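Local atomic coordinates of PmbA-related protein (Thermotoga maritima, PDB entry 1VL4), a protein that belongs to the PmbA/TldD family, is annotated as a putative modulator of DNA gyrase and probably has metallopeptidase activity. Residues 253-258 against 317-322; 281-286 against 304-309. All coordinates share one frame; numbering follows the deposited sequence.

Contact 1 (253-258 against 317-322)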
ATOM      1  N   PRO A 253       2.677   6.233 -16.771  1.00 17.77           N
ATOM      2  CA  PRO A 253       4.044   6.744 -16.532  1.00 16.04           C
ATOM      3  C   PRO A 253       4.823   7.154 -17.798  1.00 16.42           C
ATOM      4  O   PRO A 253       5.629   8.090 -17.759  1.00 13.25           O
ATOM      5  CB  PRO A 253       4.737   5.585 -15.798  1.00 18.31           C
ATOM      6  CG  PRO A 253       3.643   4.683 -15.287  1.00 18.75           C
ATOM      7  CD  PRO A 253       2.483   4.875 -16.223  1.00 13.89           C
ATOM      8  N   MET A 254       4.560   6.495 -18.935  1.00 15.88           N
ATOM      9  CA  MET A 254       5.255   6.800 -20.206  1.00 13.31           C
ATOM     10  C   MET A 254       4.995   8.199 -20.734  1.00 12.59           C
ATOM     11  O   MET A 254       5.852   8.810 -21.385  1.00 11.65           O
ATOM     12  CB  MET A 254       4.834   5.817 -21.312  1.00 13.94           C
ATOM     13  CG  MET A 254       4.889   4.379 -20.876  1.00 13.78           C
ATOM     14  SD  MET A 254       4.588   3.285 -22.252  1.00 18.93           S
ATOM     15  CE  MET A 254       4.942   1.728 -21.447  1.00 11.48           C
ATOM     16  N   ILE A 255       3.792   8.694 -20.469  1.00 11.76           N
ATOM     17  CA  ILE A 255       3.383   9.980 -21.011  1.00 14.02           C
ATOM     18  C   ILE A 255       3.618  11.141 -20.034  1.00 14.30           C
ATOM     19  O   ILE A 255       3.445  12.286 -20.414  1.00 17.43           O
ATOM     20  CB  ILE A 255       1.929   9.962 -21.566  1.00  9.08           C
ATOM     21  CG1 ILE A 255       0.898   9.640 -20.503  1.00 16.88           C
ATOM     22  CG2 ILE A 255       1.887   9.100 -22.819  1.00 17.10           C
ATOM     23  CD1 ILE A 255      -0.567   9.722 -21.014  1.00 14.29           C
ATOM     24  N   SER A 256       4.077  10.854 -18.812  1.00 14.88           N
ATOM     25  CA  SER A 256       4.639  11.935 -17.943  1.00 12.49           C
ATOM     26  C   SER A 256       5.888  12.648 -18.500  1.00 10.25           C
ATOM     27  O   SER A 256       6.964  12.030 -18.701  1.00 11.57           O
ATOM     28  CB  SER A 256       4.928  11.389 -16.554  1.00 14.43           C
ATOM     29  OG  SER A 256       5.658  12.325 -15.815  1.00 17.91           O
ATOM     30  N   ALA A 257       5.786  13.961 -18.742  1.00 11.47           N
ATOM     31  CA  ALA A 257       6.975  14.740 -19.164  1.00 13.25           C
ATOM     32  C   ALA A 257       8.146  14.638 -18.198  1.00 12.04           C
ATOM     33  O   ALA A 257       9.318  14.802 -18.593  1.00 14.97           O
ATOM     34  CB  ALA A 257       6.637  16.209 -19.371  1.00 14.51           C
ATOM     35  N   GLU A 258       7.828  14.425 -16.928  1.00 15.60           N
ATOM     36  CA  GLU A 258       8.830  14.266 -15.871  1.00 18.65           C
ATOM     37  C   GLU A 258       9.593  12.954 -16.063  1.00 17.63           C
ATOM     38  O   GLU A 258      10.827  12.944 -16.021  1.00 17.27           O
ATOM     39  CB  GLU A 258       8.126  14.278 -14.524  1.00 17.94           C
ATOM     40  CG  GLU A 258       9.026  14.122 -13.335  1.00 29.61           C
ATOM     41  CD  GLU A 258       8.291  14.214 -12.001  1.00 31.12           C
ATOM     42  OE1 GLU A 258       7.095  14.665 -11.945  1.00 28.06           O
ATOM     43  OE2 GLU A 258       8.958  13.834 -10.989  1.00 48.45           O
ATOM     44  N   THR A 317       1.602  14.909 -27.637  1.00 15.08           N
ATOM     45  CA  THR A 317       2.109  15.697 -26.490  1.00 14.92           C
ATOM     46  C   THR A 317       2.398  14.772 -25.357  1.00 14.89           C
ATOM     47  O   THR A 317       1.795  13.704 -25.276  1.00 12.83           O
ATOM     48  CB  THR A 317       1.046  16.749 -25.975  1.00 19.00           C
ATOM     49  OG1 THR A 317       1.569  17.535 -24.881  1.00 19.63           O
ATOM     50  CG2 THR A 317      -0.243  16.061 -25.517  1.00 19.29           C
ATOM     51  N   PHE A 318       3.280  15.200 -24.450  1.00 11.36           N
ATOM     52  CA  PHE A 318       3.321  14.603 -23.116  1.00 13.75           C
ATOM     53  C   PHE A 318       2.401  15.400 -22.188  1.00 14.48           C
ATOM     54  O   PHE A 318       1.911  16.470 -22.535  1.00 15.41           O
ATOM     55  CB  PHE A 318       4.753  14.580 -22.577  1.00 12.36           C
ATOM     56  CG  PHE A 318       5.688  13.792 -23.418  1.00 17.16           C
ATOM     57  CD1 PHE A 318       5.471  12.427 -23.630  1.00 19.18           C
ATOM     58  CD2 PHE A 318       6.794  14.394 -24.023  1.00 22.20           C
ATOM     59  CE1 PHE A 318       6.333  11.685 -24.426  1.00 12.63           C
ATOM     60  CE2 PHE A 318       7.667  13.642 -24.832  1.00 18.75           C
ATOM     61  CZ  PHE A 318       7.438  12.301 -25.021  1.00 12.89           C
ATOM     62  N   LEU A 319       2.170  14.839 -21.026  1.00 14.37           N
ATOM     63  CA  LEU A 319       1.462  15.495 -19.953  1.00 14.38           C
ATOM     64  C   LEU A 319       2.471  16.201 -19.012  1.00 15.46           C
ATOM     65  O   LEU A 319       3.559  15.703 -18.755  1.00 14.41           O
ATOM     66  CB  LEU A 319       0.618  14.464 -19.191  1.00 13.66           C
ATOM     67  CG  LEU A 319      -0.408  13.721 -20.086  1.00 14.55           C
ATOM     68  CD1 LEU A 319      -1.281  12.845 -19.245  1.00 15.48           C
ATOM     69  CD2 LEU A 319      -1.258  14.670 -20.892  1.00 18.59           C
ATOM     70  N   HIS A 320       2.072  17.367 -18.524  1.00 14.82           N
ATOM     71  CA  HIS A 320       2.922  18.261 -17.770  1.00 14.52           C
ATOM     72  C   HIS A 320       2.357  18.684 -16.404  1.00 16.32           C
ATOM     73  O   HIS A 320       1.147  18.628 -16.152  1.00 14.08           O
ATOM     74  CB  HIS A 320       3.162  19.535 -18.581  1.00 15.60           C
ATOM     75  CG  HIS A 320       4.025  19.328 -19.788  1.00 12.12           C
ATOM     76  ND1 HIS A 320       5.396  19.364 -19.731  1.00 17.96           N
ATOM     77  CD2 HIS A 320       3.707  19.079 -21.077  1.00 17.32           C
ATOM     78  CE1 HIS A 320       5.889  19.165 -20.944  1.00 17.76           C
ATOM     79  NE2 HIS A 320       4.881  18.988 -21.777  1.00 17.68           N
ATOM     80  N   ASN A 321       3.297  19.104 -15.552  1.00 12.47           N
ATOM     81  CA  ASN A 321       3.031  19.934 -14.403  1.00 12.90           C
ATOM     82  C   ASN A 321       3.670  21.302 -14.661  1.00 16.07           C
ATOM     83  O   ASN A 321       4.215  21.534 -15.741  1.00 17.44           O
ATOM     84  CB  ASN A 321       3.477  19.259 -13.107  1.00 12.36           C
ATOM     85  CG  ASN A 321       4.963  18.917 -13.058  1.00  9.95           C
ATOM     86  OD1 ASN A 321       5.812  19.510 -13.748  1.00 16.34           O
ATOM     87  ND2 ASN A 321       5.295  17.983 -12.165  1.00 17.46           N
ATOM     88  N   LEU A 322       3.568  22.228 -13.714  1.00 15.14           N
ATOM     89  CA  LEU A 322       4.087  23.572 -13.934  1.00 15.40           C
ATOM     90  C   LEU A 322       5.603  23.538 -14.191  1.00 16.34           C
ATOM     91  O   LEU A 322       6.090  24.241 -15.078  1.00 14.24           O
ATOM     92  CB  LEU A 322       3.760  24.488 -12.744  1.00 15.72           C
ATOM     93  CG  LEU A 322       2.270  24.815 -12.551  1.00 20.83           C
ATOM     94  CD1 LEU A 322       2.005  25.659 -11.293  1.00 26.75           C
ATOM     95  CD2 LEU A 322       1.731  25.520 -13.772  1.00 24.54           C
TER
HETATM   96  O   HOH W   1       7.898  17.342 -11.965  1.00 30.31           O

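Contact 2 (281-286 against 304-309)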
ATOM      1  N   SER A 281      -6.524   6.212 -31.273  1.00  9.30           N
ATOM      2  CA  SER A 281      -6.436   7.556 -30.704  1.00 10.29           C
ATOM      3  C   SER A 281      -6.720   7.442 -29.219  1.00  9.89           C
ATOM      4  O   SER A 281      -7.674   6.766 -28.824  1.00 10.11           O
ATOM      5  CB  SER A 281      -7.433   8.533 -31.354  1.00 10.28           C
ATOM      6  OG  SER A 281      -7.137   8.789 -32.732  1.00  9.79           O
ATOM      7  N   ILE A 282      -5.903   8.132 -28.414  1.00 11.53           N
ATOM      8  CA  ILE A 282      -6.043   8.136 -26.999  1.00 12.69           C
ATOM      9  C   ILE A 282      -6.033   9.606 -26.558  1.00 12.44           C
ATOM     10  O   ILE A 282      -5.089  10.381 -26.905  1.00 10.53           O
ATOM     11  CB  ILE A 282      -4.888   7.375 -26.302  1.00 15.30           C
ATOM     12  CG1 ILE A 282      -4.873   5.910 -26.775  1.00 12.44           C
ATOM     13  CG2 ILE A 282      -5.045   7.413 -24.811  1.00 16.10           C
ATOM     14  CD1 ILE A 282      -3.674   5.098 -26.252  1.00 17.87           C
ATOM     15  N   LYS A 283      -7.070   9.953 -25.790  1.00 12.73           N
ATOM     16  CA  LYS A 283      -7.290  11.300 -25.292  1.00 12.09           C
ATOM     17  C   LYS A 283      -7.197  11.328 -23.774  1.00 12.82           C
ATOM     18  O   LYS A 283      -7.454  10.341 -23.053  1.00 11.86           O
ATOM     19  CB  LYS A 283      -8.689  11.800 -25.714  1.00 12.48           C
ATOM     20  CG  LYS A 283      -8.942  11.918 -27.214  1.00 13.80           C
ATOM     21  CD  LYS A 283     -10.126  12.851 -27.510  1.00 17.18           C
ATOM     22  CE  LYS A 283      -9.771  14.321 -27.578  1.00 11.46           C
ATOM     23  NZ  LYS A 283     -11.031  15.106 -27.831  1.00 17.52           N
ATOM     24  N   ASP A 284      -6.831  12.506 -23.281  1.00 12.32           N
ATOM     25  CA  ASP A 284      -6.971  12.823 -21.841  1.00 13.79           C
ATOM     26  C   ASP A 284      -8.197  13.698 -21.741  1.00 12.32           C
ATOM     27  O   ASP A 284      -8.250  14.765 -22.359  1.00 11.98           O
ATOM     28  CB  ASP A 284      -5.714  13.542 -21.319  1.00 12.85           C
ATOM     29  CG  ASP A 284      -5.844  13.973 -19.807  1.00 24.79           C
ATOM     30  OD1 ASP A 284      -6.728  13.453 -19.096  1.00 17.51           O
ATOM     31  OD2 ASP A 284      -5.119  14.892 -19.364  1.00 24.20           O
ATOM     32  N   LEU A 285      -9.205  13.194 -21.022  1.00 13.89           N
ATOM     33  CA  LEU A 285     -10.484  13.884 -20.888  1.00 13.55           C
ATOM     34  C   LEU A 285     -10.638  14.393 -19.457  1.00 12.61           C
ATOM     35  O   LEU A 285     -10.472  13.625 -18.520  1.00 11.58           O
ATOM     36  CB  LEU A 285     -11.628  12.911 -21.174  1.00 19.37           C
ATOM     37  CG  LEU A 285     -12.360  12.917 -22.482  1.00 27.90           C
ATOM     38  CD1 LEU A 285     -11.479  12.968 -23.731  1.00 21.31           C
ATOM     39  CD2 LEU A 285     -13.299  11.737 -22.473  1.00 24.77           C
ATOM     40  N   PRO A 286     -10.980  15.693 -19.268  1.00 11.21           N
ATOM     41  CA  PRO A 286     -11.268  16.188 -17.885  1.00 14.94           C
ATOM     42  C   PRO A 286     -12.467  15.515 -17.197  1.00 14.06           C
ATOM     43  O   PRO A 286     -12.549  15.460 -15.982  1.00 13.86           O
ATOM     44  CB  PRO A 286     -11.572  17.672 -18.109  1.00 15.67           C
ATOM     45  CG  PRO A 286     -10.878  18.008 -19.440  1.00 14.02           C
ATOM     46  CD  PRO A 286     -10.973  16.773 -20.275  1.00 11.69           C
ATOM     47  N   THR A 304      -7.837  21.640 -15.947  1.00 14.23           N
ATOM     48  CA  THR A 304      -7.702  20.418 -16.729  1.00 14.10           C
ATOM     49  C   THR A 304      -8.168  20.701 -18.173  1.00 13.11           C
ATOM     50  O   THR A 304      -9.034  21.557 -18.420  1.00 18.42           O
ATOM     51  CB  THR A 304      -8.488  19.292 -16.076  1.00 11.18           C
ATOM     52  OG1 THR A 304      -9.844  19.685 -15.854  1.00 14.11           O
ATOM     53  CG2 THR A 304      -7.887  18.878 -14.781  1.00 15.10           C
ATOM     54  N   THR A 305      -7.537  20.031 -19.112  1.00 15.15           N
ATOM     55  CA  THR A 305      -7.734  20.227 -20.534  1.00 11.76           C
ATOM     56  C   THR A 305      -7.998  18.884 -21.224  1.00  9.29           C
ATOM     57  O   THR A 305      -7.561  17.811 -20.769  1.00 12.05           O
ATOM     58  CB  THR A 305      -6.499  20.918 -21.202  1.00 14.69           C
ATOM     59  OG1 THR A 305      -5.351  20.093 -21.093  1.00 12.53           O
ATOM     60  CG2 THR A 305      -6.202  22.257 -20.569  1.00 15.81           C
ATOM     61  N   GLU A 306      -8.735  18.966 -22.320  1.00 11.58           N
ATOM     62  CA  GLU A 306      -8.982  17.844 -23.232  1.00 10.85           C
ATOM     63  C   GLU A 306      -8.017  17.898 -24.416  1.00 12.50           C
ATOM     64  O   GLU A 306      -7.890  18.922 -25.124  1.00  9.78           O
ATOM     65  CB  GLU A 306     -10.414  17.831 -23.695  1.00 13.60           C
ATOM     66  CG  GLU A 306     -10.793  16.692 -24.700  1.00 13.95           C
ATOM     67  CD  GLU A 306     -12.281  16.635 -24.980  1.00 15.48           C
ATOM     68  OE1 GLU A 306     -13.025  17.463 -24.396  1.00 15.19           O
ATOM     69  OE2 GLU A 306     -12.690  15.739 -25.763  1.00 12.09           O
ATOM     70  N   LYS A 307      -7.360  16.785 -24.675  1.00 11.01           N
ATOM     71  CA  LYS A 307      -6.423  16.747 -25.802  1.00 14.12           C
ATOM     72  C   LYS A 307      -6.156  15.324 -26.233  1.00 10.61           C
ATOM     73  O   LYS A 307      -6.325  14.408 -25.455  1.00 11.54           O
ATOM     74  CB  LYS A 307      -5.088  17.429 -25.473  1.00 13.80           C
ATOM     75  CG  LYS A 307      -4.332  16.778 -24.361  1.00 11.18           C
ATOM     76  CD  LYS A 307      -4.884  17.141 -22.998  1.00 20.19           C
ATOM     77  CE  LYS A 307      -3.845  17.123 -21.905  1.00 20.48           C
ATOM     78  NZ  LYS A 307      -4.547  17.275 -20.604  1.00 14.94           N
ATOM     79  N   PHE A 308      -5.678  15.174 -27.458  1.00  9.94           N
ATOM     80  CA  PHE A 308      -5.090  13.899 -27.874  1.00 12.58           C
ATOM     81  C   PHE A 308      -3.675  13.699 -27.316  1.00 12.12           C
ATOM     82  O   PHE A 308      -2.795  14.571 -27.401  1.00 11.40           O
ATOM     83  CB  PHE A 308      -5.061  13.765 -29.388  1.00 13.77           C
ATOM     84  CG  PHE A 308      -6.427  13.670 -30.006  1.00 10.79           C
ATOM     85  CD1 PHE A 308      -7.071  12.446 -30.118  1.00 14.20           C
ATOM     86  CD2 PHE A 308      -7.041  14.810 -30.510  1.00 15.80           C
ATOM     87  CE1 PHE A 308      -8.281  12.365 -30.671  1.00 15.91           C
ATOM     88  CE2 PHE A 308      -8.280  14.732 -31.103  1.00 18.69           C
ATOM     89  CZ  PHE A 308      -8.908  13.505 -31.172  1.00 19.44           C
ATOM     90  N   VAL A 309      -3.472  12.527 -26.745  1.00 11.21           N
ATOM     91  CA  VAL A 309      -2.133  12.038 -26.512  1.00 13.77           C
ATOM     92  C   VAL A 309      -1.635  11.298 -27.777  1.00 14.27           C
ATOM     93  O   VAL A 309      -0.553  11.584 -28.277  1.00 15.01           O
ATOM     94  CB  VAL A 309      -2.057  11.165 -25.248  1.00 14.37           C
ATOM     95  CG1 VAL A 309      -0.593  10.738 -24.994  1.00 10.44           C
ATOM     96  CG2 VAL A 309      -2.571  11.962 -24.051  1.00 16.36           C
TER

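Contact 1 (253-258 against 317-322)
With CG1 of Ile-255 set between its backbone N and carbonyl carbon (chi1 61°) and CG of Leu-319 turned beside its own backbone N, opposite the carbonyl carbon (chi1 -58°), the two side chains run side by side in the same direction. They meet through their end methyls, Ile-255 CD1 lying 3.7 Å from Leu-319 CD1. Directly beside this apolar pair the backbones are joined by two nearly straight hydrogen bonds: Leu-319 N donates to Ile-255 O at 2.9 Å, and Ala-257 N donates to Leu-319 O at 2.8 Å. Both bonds flank Ser-256, so Leu-319 uses its N-H and its carbonyl to form a single beta bridge just before helix 257-261. Ser-256 is the N-cap of that helix, although the bond from Glu-258 N to its OG is weak.

On the other side of the bridge, Ala-257 CB points at the 317-322 chain. It approaches Phe-318 CB and sits over one face of the His-320 ring, 3.4 Å from ND1; that ND1 is itself hydrogen-bonded to Thr-324. Farther along, Asn-321 ND2 gives a hydrogen to a water at 2.7 Å, which in turn makes a weak bond to Glu-258 OE1. Asn-321 OD1 caps helix 322-328 by accepting from Thr-324 N.

Replacing Leu-319 with an alanine would probably leave the Ile-255 CD1 methyl without its neighbour and open a gap beside Ile-341, which the leucine also touches. The bridge thus ties together the starts of two helices, its polar backbone groups paired amid buried side chains, while at the partly exposed end the Glu-258 carboxylate reaches Asn-321 through a water, with a long, weak ion pair to Lys-262 besides.

Contact 2 (281-286 against 304-309)
Lys-307 and Asp-284 form one of two salt bridges across this strand pair, their side chains running the same way, with NZ 2.7 Å from Asp-284 OD2 and meeting it from above the carboxylate plane. NZ shares its three hydrogens among this oxygen, Thr-305 O, Thr-305 OG1 and Asn-335 OD1; Thr-305 OG1 is also hydrogen-bonded to Thr-333 O, and Asn-335 ND2 to Asp-284 OD2. On the opposite face of the sheet, Lys-283 NZ pairs with Glu-306 OE2 at 2.7 Å, on the anti side, 30° out of the carboxylate plane; Glu-306 OE1 has a second cation in Arg-114.

Backbone bonds set the register. Asp-284 and Lys-307 are an antiparallel hydrogen-bonded pair, with Asp-284 N to Lys-307 O at 2.9 Å and Lys-307 N to Asp-284 O at 3.2 Å, and Val-309 N closes on Ile-282 O at 2.7 Å. In this mixed sheet strand 282-285 has antiparallel neighbours on both edges, 307-311 here and 345-348 beyond, bonded through Met-347 and Asn-345.

Aromatic and apolar contacts complete the pairing. Lys-283 and Phe-308, an antiparallel non-hydrogen-bonded pair, share a face, and a bend at chi3 (85°) folds the lysine across the ring, with CE in a CH-pi contact 3.8 Å from the Phe-308 centroid and NZ in an off-centre cation-pi contact. At the far end Pro-286 CD packs 3.6 Å from Glu-306 CB.

How the contacts relate
Contact 1 is the more buried of the two; contact 2 is only partly covered, yet buries the larger area between its segments. They share no segment, and their centres are about 12 Å apart. Contact 1 ties helix starts and loops by a lone bridge and methyl packing, whereas contact 2 joins neighbouring strands and puts one salt bridge on each face of the sheet: Lys-283 with Glu-306 beside the Phe-308 ring, Asp-284 with Lys-307 on the side where this lysine meets Leu-319. Strand 307-311 makes the junction, with Val-309 CG1 packed on Ile-255 CG2 and Lys-307 CE on Leu-319 CD2, so the aliphatic part of a salt-bridging lysine adjoins the apolar side of contact 1.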